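Local atomic coordinates of aminopeptidase (Aneurinibacillus sp. AM-1, PDB entry 5IB9), a protein that probably acts as a zinc-dependent aminopeptidase of the M28 family, removing residues from the N-terminus of peptides. Residues Phe298-Leu311 / Asp378-Val392. Sequence-based numbering, arbitrary orientation.
With ZN (zinc ion), chain D; ZN (zinc ion), chain C; ZN (zinc ion), chain F; ZN (zinc ion), chain E.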
ATOM      1  N   PHE A 298       5.385  -1.797 -21.515  1.00  8.71           N
ATOM      2  CA  PHE A 298       6.765  -1.473 -22.014  1.00  9.35           C
ATOM      3  C   PHE A 298       7.419  -0.556 -21.035  1.00 11.62           C
ATOM      4  O   PHE A 298       6.973   0.548 -20.846  1.00 13.08           O
ATOM      5  CB  PHE A 298       6.709  -0.806 -23.369  1.00 11.91           C
ATOM      6  CG  PHE A 298       6.136  -1.654 -24.478  1.00  9.49           C
ATOM      7  CD1 PHE A 298       7.014  -2.055 -25.537  1.00 11.04           C
ATOM      8  CD2 PHE A 298       4.789  -2.027 -24.546  1.00  9.75           C
ATOM      9  CE1 PHE A 298       6.519  -2.807 -26.580  1.00 13.42           C
ATOM     10  CE2 PHE A 298       4.303  -2.805 -25.623  1.00 11.34           C
ATOM     11  CZ  PHE A 298       5.154  -3.183 -26.633  1.00 12.99           C
ATOM     12  N   GLN A 299       8.478  -0.984 -20.364  1.00  7.86           N
ATOM     13  CA  GLN A 299       9.262  -0.149 -19.450  1.00  8.05           C
ATOM     14  C   GLN A 299      10.566   0.371 -20.063  1.00  8.59           C
ATOM     15  O   GLN A 299      11.297  -0.425 -20.673  1.00 10.04           O
ATOM     16  CB  GLN A 299       9.579  -0.938 -18.178  1.00  9.38           C
ATOM     17  CG  GLN A 299      10.544  -0.176 -17.238  1.00 11.30           C
ATOM     18  CD  GLN A 299       9.898   1.054 -16.539  1.00  9.76           C
ATOM     19  OE1 GLN A 299       8.749   1.341 -16.702  1.00  9.78           O
ATOM     20  NE2 GLN A 299      10.635   1.728 -15.676  1.00 10.72           N
ATOM     21  N   LEU A 300      10.742   1.688 -20.075  1.00  9.59           N
ATOM     22  CA  LEU A 300      11.971   2.292 -20.726  1.00  9.26           C
ATOM     23  C   LEU A 300      12.836   2.822 -19.589  1.00  9.68           C
ATOM     24  O   LEU A 300      12.461   3.736 -18.856  1.00 10.90           O
ATOM     25  CB  LEU A 300      11.457   3.487 -21.572  1.00 10.09           C
ATOM     26  CG  LEU A 300      10.479   3.142 -22.727  1.00  9.58           C
ATOM     27  CD1 LEU A 300       9.818   4.388 -23.132  1.00 12.19           C
ATOM     28  CD2 LEU A 300      11.463   2.821 -23.914  1.00 20.25           C
ATOM     29  N   ASP A 301      13.991   2.167 -19.426  1.00  9.72           N
ATOM     30  CA  ASP A 301      14.943   2.608 -18.319  1.00 11.53           C
ATOM     31  C   ASP A 301      16.352   2.420 -18.879  1.00 13.79           C
ATOM     32  O   ASP A 301      16.737   1.276 -19.168  1.00 12.73           O
ATOM     33  CB  ASP A 301      14.695   1.696 -17.161  1.00 12.10           C
ATOM     34  CG  ASP A 301      15.254   2.232 -15.791  1.00 13.54           C
ATOM     35  OD1 ASP A 301      15.992   3.226 -15.827  1.00 14.72           O
ATOM     36  OD2 ASP A 301      14.877   1.798 -14.681  1.00 14.61           O
ATOM     37  N   MET A 302      17.071   3.526 -18.938  1.00 12.86           N
ATOM     38  CA  MET A 302      18.416   3.620 -19.489  1.00 10.02           C
ATOM     39  C   MET A 302      18.488   3.283 -20.958  1.00 11.72           C
ATOM     40  O   MET A 302      18.927   2.233 -21.317  1.00 11.91           O
ATOM     41  CB  MET A 302      19.360   2.789 -18.629  1.00 11.36           C
ATOM     42  CG  MET A 302      19.449   3.390 -17.329  1.00 11.76           C
ATOM     43  SD  MET A 302      20.366   2.476 -16.035  1.00 16.70           S
ATOM     44  CE  MET A 302      21.950   2.259 -16.810  1.00 21.70           C
ATOM     45  N   VAL A 303      18.042   4.228 -21.772  1.00 11.39           N
ATOM     46  CA  VAL A 303      17.859   3.972 -23.182  1.00 11.75           C
ATOM     47  C   VAL A 303      18.504   5.046 -24.086  1.00  9.91           C
ATOM     48  O   VAL A 303      18.147   5.201 -25.250  1.00 12.23           O
ATOM     49  CB  VAL A 303      16.354   3.888 -23.582  1.00  9.80           C
ATOM     50  CG1 VAL A 303      15.755   2.583 -22.961  1.00 12.39           C
ATOM     51  CG2 VAL A 303      15.515   5.146 -23.071  1.00 13.22           C
ATOM     52  N   GLY A 304      19.460   5.775 -23.489  1.00 12.87           N
ATOM     53  CA  GLY A 304      20.170   6.819 -24.303  1.00 13.31           C
ATOM     54  C   GLY A 304      21.664   6.936 -24.145  1.00 14.44           C
ATOM     55  O   GLY A 304      22.158   7.896 -24.720  1.00 16.76           O
ATOM     56  N   SER A 305      22.368   6.031 -23.451  1.00 12.35           N
ATOM     57  CA  SER A 305      23.851   6.256 -23.192  1.00 13.88           C
ATOM     58  C   SER A 305      24.753   5.809 -24.348  1.00 16.12           C
ATOM     59  O   SER A 305      24.753   4.610 -24.698  1.00 17.04           O
ATOM     60  CB  SER A 305      24.265   5.488 -21.932  1.00 16.07           C
ATOM     61  OG  SER A 305      25.697   5.790 -21.698  1.00 16.22           O
ATOM     62  N   LYS A 306      25.652   6.741 -24.760  1.00 16.58           N
ATOM     63  CA  LYS A 306      26.670   6.440 -25.804  1.00 17.72           C
ATOM     64  C   LYS A 306      27.616   5.351 -25.247  1.00 19.87           C
ATOM     65  O   LYS A 306      28.289   4.616 -26.015  1.00 22.57           O
ATOM     66  CB  LYS A 306      27.429   7.739 -26.129  1.00 17.52           C
ATOM     67  CG  LYS A 306      28.416   8.139 -25.097  1.00 23.87           C
ATOM     68  CD  LYS A 306      29.067   9.547 -25.487  1.00 26.47           C
ATOM     69  CE  LYS A 306      30.417   9.707 -24.668  1.00 30.46           C
ATOM     70  NZ  LYS A 306      31.422   8.524 -24.803  1.00 34.93           N
ATOM     71  N   ASP A 307      27.757   5.229 -23.944  1.00 19.92           N
ATOM     72  CA  ASP A 307      28.688   4.310 -23.351  1.00 21.11           C
ATOM     73  C   ASP A 307      28.147   2.969 -22.842  1.00 20.87           C
ATOM     74  O   ASP A 307      28.796   2.265 -22.053  1.00 22.78           O
ATOM     75  CB  ASP A 307      29.331   5.061 -22.186  1.00 18.44           C
ATOM     76  CG  ASP A 307      30.243   6.191 -22.633  1.00 25.98           C
ATOM     77  OD1 ASP A 307      30.804   6.170 -23.783  1.00 24.82           O
ATOM     78  OD2 ASP A 307      30.399   7.116 -21.813  1.00 26.46           O
ATOM     79  N   ALA A 308      26.890   2.653 -23.201  1.00 17.88           N
ATOM     80  CA  ALA A 308      26.317   1.359 -22.887  1.00 17.16           C
ATOM     81  C   ALA A 308      26.305   0.556 -24.136  1.00 18.70           C
ATOM     82  O   ALA A 308      26.533   1.074 -25.232  1.00 20.19           O
ATOM     83  CB  ALA A 308      24.821   1.594 -22.441  1.00 16.95           C
ATOM     84  N   GLY A 309      25.880  -0.694 -23.969  1.00 19.76           N
ATOM     85  CA  GLY A 309      25.798  -1.567 -25.107  1.00 21.04           C
ATOM     86  C   GLY A 309      24.558  -1.617 -25.953  1.00 19.47           C
ATOM     87  O   GLY A 309      23.941  -0.562 -26.193  1.00 21.44           O
ATOM     88  N   ASP A 310      24.280  -2.803 -26.507  1.00 18.92           N
ATOM     89  CA  ASP A 310      23.204  -2.876 -27.499  1.00 19.19           C
ATOM     90  C   ASP A 310      21.872  -2.987 -26.700  1.00 15.72           C
ATOM     91  O   ASP A 310      21.856  -3.418 -25.581  1.00 15.27           O
ATOM     92  CB  ASP A 310      23.270  -4.152 -28.359  1.00 21.30           C
ATOM     93  CG  ASP A 310      24.604  -4.308 -29.129  1.00 29.79           C
ATOM     94  OD1 ASP A 310      25.075  -5.478 -29.260  1.00 37.42           O
ATOM     95  OD2 ASP A 310      25.124  -3.281 -29.597  1.00 29.33           O
ATOM     96  N   LEU A 311      20.803  -2.662 -27.383  1.00 13.37           N
ATOM     97  CA  LEU A 311      19.453  -2.795 -26.763  1.00 13.60           C
ATOM     98  C   LEU A 311      19.144  -4.273 -26.420  1.00 11.79           C
ATOM     99  O   LEU A 311      19.435  -5.172 -27.249  1.00 13.78           O
ATOM    100  CB  LEU A 311      18.445  -2.194 -27.780  1.00 13.70           C
ATOM    101  CG  LEU A 311      17.047  -1.925 -27.227  1.00 11.47           C
ATOM    102  CD1 LEU A 311      17.080  -0.978 -26.107  1.00 12.28           C
ATOM    103  CD2 LEU A 311      16.193  -1.518 -28.441  1.00 14.97           C
ATOM    104  N   ASP A 378      26.083  14.918 -21.242  1.00 18.24           N
ATOM    105  CA  ASP A 378      27.156  14.696 -22.260  1.00 19.24           C
ATOM    106  C   ASP A 378      27.440  13.221 -22.585  1.00 18.45           C
ATOM    107  O   ASP A 378      28.190  12.908 -23.520  1.00 19.42           O
ATOM    108  CB  ASP A 378      28.414  15.493 -21.890  1.00 20.98           C
ATOM    109  CG  ASP A 378      29.138  14.955 -20.690  1.00 25.38           C
ATOM    110  OD1 ASP A 378      28.691  13.990 -20.051  1.00 23.19           O
ATOM    111  OD2 ASP A 378      30.250  15.496 -20.344  1.00 29.99           O
ATOM    112  N   LYS A 379      26.820  12.276 -21.853  1.00 17.03           N
ATOM    113  CA  LYS A 379      26.885  10.896 -22.272  1.00 16.92           C
ATOM    114  C   LYS A 379      25.739  10.432 -23.137  1.00 15.94           C
ATOM    115  O   LYS A 379      25.788   9.286 -23.630  1.00 16.99           O
ATOM    116  CB  LYS A 379      26.922  10.018 -21.092  1.00 16.89           C
ATOM    117  CG  LYS A 379      27.664  10.502 -19.862  1.00 18.79           C
ATOM    118  CD  LYS A 379      29.203  10.574 -20.269  1.00 17.89           C
ATOM    119  CE  LYS A 379      29.956  10.712 -18.953  1.00 23.30           C
ATOM    120  NZ  LYS A 379      29.753  12.056 -18.321  1.00 23.63           N
ATOM    121  N   ILE A 380      24.778  11.308 -23.414  1.00 15.70           N
ATOM    122  CA  ILE A 380      23.618  10.904 -24.172  1.00 16.05           C
ATOM    123  C   ILE A 380      23.824  10.909 -25.708  1.00 18.07           C
ATOM    124  O   ILE A 380      24.411  11.854 -26.318  1.00 17.65           O
ATOM    125  CB  ILE A 380      22.404  11.796 -23.785  1.00 14.35           C
ATOM    126  CG1 ILE A 380      22.161  11.640 -22.259  1.00 15.88           C
ATOM    127  CG2 ILE A 380      21.204  11.472 -24.746  1.00 16.17           C
ATOM    128  CD1 ILE A 380      21.552  10.226 -21.867  1.00 15.56           C
ATOM    129  N   SER A 381      23.345   9.813 -26.330  1.00 16.51           N
ATOM    130  CA  SER A 381      23.324   9.662 -27.753  1.00 13.99           C
ATOM    131  C   SER A 381      21.901   9.876 -28.312  1.00 15.06           C
ATOM    132  O   SER A 381      20.976   9.059 -28.050  1.00 14.38           O
ATOM    133  CB  SER A 381      23.792   8.228 -28.102  1.00 16.20           C
ATOM    134  OG  SER A 381      23.461   8.062 -29.489  1.00 18.26           O
ATOM    135  N   LYS A 382      21.706  10.918 -29.133  1.00 15.63           N
ATOM    136  CA  LYS A 382      20.457  11.134 -29.817  1.00 15.06           C
ATOM    137  C   LYS A 382      20.087   9.960 -30.728  1.00 14.29           C
ATOM    138  O   LYS A 382      18.916   9.591 -30.883  1.00 14.39           O
ATOM    139  CB  LYS A 382      20.494  12.407 -30.606  1.00 14.31           C
ATOM    140  CG  LYS A 382      20.590  13.638 -29.686  1.00 21.18           C
ATOM    141  CD  LYS A 382      21.038  14.828 -30.533  1.00 26.42           C
ATOM    142  CE  LYS A 382      19.894  15.392 -31.320  1.00 32.30           C
ATOM    143  NZ  LYS A 382      20.296  16.885 -31.675  1.00 35.04           N
ATOM    144  N   GLU A 383      21.135   9.371 -31.376  1.00 14.38           N
ATOM    145  CA  GLU A 383      20.809   8.280 -32.268  1.00 13.16           C
ATOM    146  C   GLU A 383      20.204   7.074 -31.536  1.00 15.60           C
ATOM    147  O   GLU A 383      19.283   6.431 -32.082  1.00 14.42           O
ATOM    148  CB  GLU A 383      22.104   7.874 -32.991  1.00 14.98           C
ATOM    149  CG  GLU A 383      22.016   6.773 -34.049  1.00 16.90           C
ATOM    150  CD  GLU A 383      23.386   6.487 -34.646  1.00 19.00           C
ATOM    151  OE1 GLU A 383      23.728   7.401 -35.427  1.00 15.55           O
ATOM    152  OE2 GLU A 383      24.022   5.533 -34.263  1.00 26.50           O
ATOM    153  N   LYS A 384      20.744   6.782 -30.365  1.00 13.94           N
ATOM    154  CA  LYS A 384      20.245   5.668 -29.514  1.00 13.54           C
ATOM    155  C   LYS A 384      18.827   6.029 -29.102  1.00 15.20           C
ATOM    156  O   LYS A 384      17.944   5.160 -29.142  1.00 13.56           O
ATOM    157  CB  LYS A 384      21.127   5.355 -28.331  1.00 13.18           C
ATOM    158  CG  LYS A 384      22.462   4.745 -28.827  1.00 19.87           C
ATOM    159  CD  LYS A 384      23.251   4.307 -27.628  1.00 22.83           C
ATOM    160  CE  LYS A 384      23.243   2.859 -27.382  1.00 25.77           C
ATOM    161  NZ  LYS A 384      24.505   2.465 -26.744  1.00 21.59           N
ATOM    162  N   LEU A 385      18.591   7.230 -28.580  1.00 12.33           N
ATOM    163  CA  LEU A 385      17.257   7.595 -28.143  1.00 12.59           C
ATOM    164  C   LEU A 385      16.288   7.444 -29.299  1.00 12.77           C
ATOM    165  O   LEU A 385      15.173   6.900 -29.139  1.00 11.83           O
ATOM    166  CB  LEU A 385      17.208   9.093 -27.732  1.00 12.36           C
ATOM    167  CG  LEU A 385      17.934   9.426 -26.449  1.00 13.10           C
ATOM    168  CD1 LEU A 385      17.954  10.968 -26.361  1.00 13.99           C
ATOM    169  CD2 LEU A 385      17.320   8.850 -25.171  1.00 12.70           C
ATOM    170  N   ASP A 386      16.619   7.920 -30.521  1.00 13.05           N
ATOM    171  CA  ASP A 386      15.770   7.808 -31.626  1.00 12.50           C
ATOM    172  C   ASP A 386      15.491   6.321 -31.979  1.00 10.84           C
ATOM    173  O   ASP A 386      14.363   5.992 -32.386  1.00 12.75           O
ATOM    174  CB  ASP A 386      16.386   8.528 -32.874  1.00 13.77           C
ATOM    175  CG  ASP A 386      15.416   8.542 -34.076  1.00 15.28           C
ATOM    176  OD1 ASP A 386      14.443   9.323 -34.113  1.00 14.66           O
ATOM    177  OD2 ASP A 386      15.591   7.654 -35.063  1.00 17.95           O
ATOM    178  N   ASN A 387      16.527   5.457 -31.891  1.00 11.39           N
ATOM    179  CA  ASN A 387      16.327   4.090 -32.281  1.00 11.99           C
ATOM    180  C   ASN A 387      15.385   3.415 -31.293  1.00 12.20           C
ATOM    181  O   ASN A 387      14.548   2.628 -31.728  1.00 10.85           O
ATOM    182  CB  ASN A 387      17.696   3.411 -32.205  1.00 14.96           C
ATOM    183  CG  ASN A 387      17.604   1.902 -32.574  1.00 14.97           C
ATOM    184  OD1 ASN A 387      17.149   1.567 -33.692  1.00 18.07           O
ATOM    185  ND2 ASN A 387      17.912   1.076 -31.676  1.00 12.06           N
ATOM    186  N   VAL A 388      15.529   3.724 -29.995  1.00 12.18           N
ATOM    187  CA  VAL A 388      14.613   3.099 -29.009  1.00 11.38           C
ATOM    188  C   VAL A 388      13.204   3.597 -29.238  1.00 11.16           C
ATOM    189  O   VAL A 388      12.198   2.843 -29.197  1.00 10.70           O
ATOM    190  CB  VAL A 388      15.095   3.321 -27.589  1.00 11.33           C
ATOM    191  CG1 VAL A 388      14.016   2.824 -26.526  1.00 15.24           C
ATOM    192  CG2 VAL A 388      16.394   2.603 -27.444  1.00 10.74           C
ATOM    193  N   ALA A 389      13.051   4.899 -29.462  1.00 10.31           N
ATOM    194  CA  ALA A 389      11.734   5.390 -29.744  1.00  9.60           C
ATOM    195  C   ALA A 389      11.176   4.753 -31.025  1.00 11.09           C
ATOM    196  O   ALA A 389       9.969   4.403 -31.041  1.00 10.71           O
ATOM    197  CB  ALA A 389      11.845   6.959 -29.912  1.00 11.17           C
ATOM    198  N   ASP A 390      12.000   4.572 -32.093  1.00 10.05           N
ATOM    199  CA  ASP A 390      11.410   3.924 -33.291  1.00 10.37           C
ATOM    200  C   ASP A 390      10.977   2.513 -32.991  1.00 10.78           C
ATOM    201  O   ASP A 390       9.947   2.067 -33.440  1.00 10.28           O
ATOM    202  CB  ASP A 390      12.518   3.932 -34.387  1.00 12.26           C
ATOM    203  CG  ASP A 390      12.789   5.255 -34.928  1.00 14.12           C
ATOM    204  OD1 ASP A 390      11.990   6.168 -34.819  1.00 14.93           O
ATOM    205  OD2 ASP A 390      13.893   5.369 -35.499  1.00 13.02           O
ATOM    206  N   ILE A 391      11.806   1.712 -32.285  1.00 10.80           N
ATOM    207  CA  ILE A 391      11.493   0.300 -32.034  1.00 11.04           C
ATOM    208  C   ILE A 391      10.258   0.156 -31.067  1.00  8.51           C
ATOM    209  O   ILE A 391       9.298  -0.608 -31.342  1.00 11.32           O
ATOM    210  CB  ILE A 391      12.686  -0.426 -31.539  1.00 11.13           C
ATOM    211  CG1 ILE A 391      13.734  -0.656 -32.665  1.00 12.85           C
ATOM    212  CG2 ILE A 391      12.330  -1.791 -30.933  1.00 13.04           C
ATOM    213  CD1 ILE A 391      15.156  -1.018 -32.186  1.00 13.66           C
ATOM    214  N   VAL A 392      10.311   0.872 -29.933  1.00 10.14           N
ATOM    215  CA  VAL A 392       9.242   0.755 -28.933  1.00  9.79           C
ATOM    216  C   VAL A 392       7.960   1.353 -29.575  1.00  9.95           C
ATOM    217  O   VAL A 392       6.899   0.805 -29.405  1.00 10.49           O
ATOM    218  CB  VAL A 392       9.668   1.356 -27.607  1.00 11.14           C
ATOM    219  CG1 VAL A 392       8.444   1.446 -26.629  1.00 11.36           C
ATOM    220  CG2 VAL A 392      10.694   0.479 -26.985  1.00 12.69           C
TER
HETATM  221 ZN    ZN D1003      14.566   6.983 -36.367  1.00 16.35          ZN
HETATM  222 ZN    ZN C1002      16.329   3.334 -13.753  1.00 13.08          ZN
HETATM  223 ZN    ZN F1005      25.605   7.176 -35.935  1.00 18.45          ZN
HETATM  224 ZN    ZN E1004      13.230   9.959 -35.536  1.00 15.18          ZN
HETATM  225  O   HOH W   1      13.548   8.400 -36.926  1.00 15.24           O
HETATM  226  O   HOH W   2      16.121   6.563 -37.713  1.00 16.40           O
HETATM  227  O   HOH W   3      15.240   5.887 -38.394  1.00 19.65           O
HETATM  228  O   HOH W   4      14.756  11.148 -36.260  1.00 16.06           O
HETATM  229  O   HOH W   5      11.966  10.931 -37.099  1.00 16.34           O
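In the M28 peptidase domain, the active-site loop that follows strand 294-300 is pinned to the segment leading into helix 382-400 by a single beta bridge, Ser305 with Ile380. Its two backbone bonds are nearly straight: Ser381 N gives to Gly304 O at 2.8 Å, and Lys306 N gives to Lys379 O at 2.8 Å. Beside them the aliphatic chain of Lys306 lies over Lys379 O. Ser381 then caps the helix, its OG accepting from Lys384 N.

In the first turn of the helix, Lys384 shows how a lysine can serve a loop without a carboxylate. Bent at chi3 (103°), its chain brings NZ to Ser305 O at 3.0 Å and to Gly309 O at 3.1 Å, tying the first residue of the Ser305-Ala308 type I turn to the residue just after the turn. Ser305 O is gripped twice, since Ala308 N bonds it from the other face of its plane. A methionine in place of Lys384 would probably leave Ser305 O and Gly309 O without this shared donor and the turn freer to shift.

Further along, strand 298-300 runs antiparallel to the helix, and Val388 fills the angle between strand and loop: CG1 meets Leu300 CD2 at 3.7 Å, while CG2 faces Leu311 CD1. The loop so held begins at Asp301, which chelates an active-site zinc together with His228 and Asp240. On the helix's other side, Asp386 and Asp390 share a zinc through their OD2 atoms, and Asp386 OD1 holds a second one. Gly304 packs closely on Leu385, whose CD2 lies 3.6 Å from Gly304 CA, where a side-chain CB would clash.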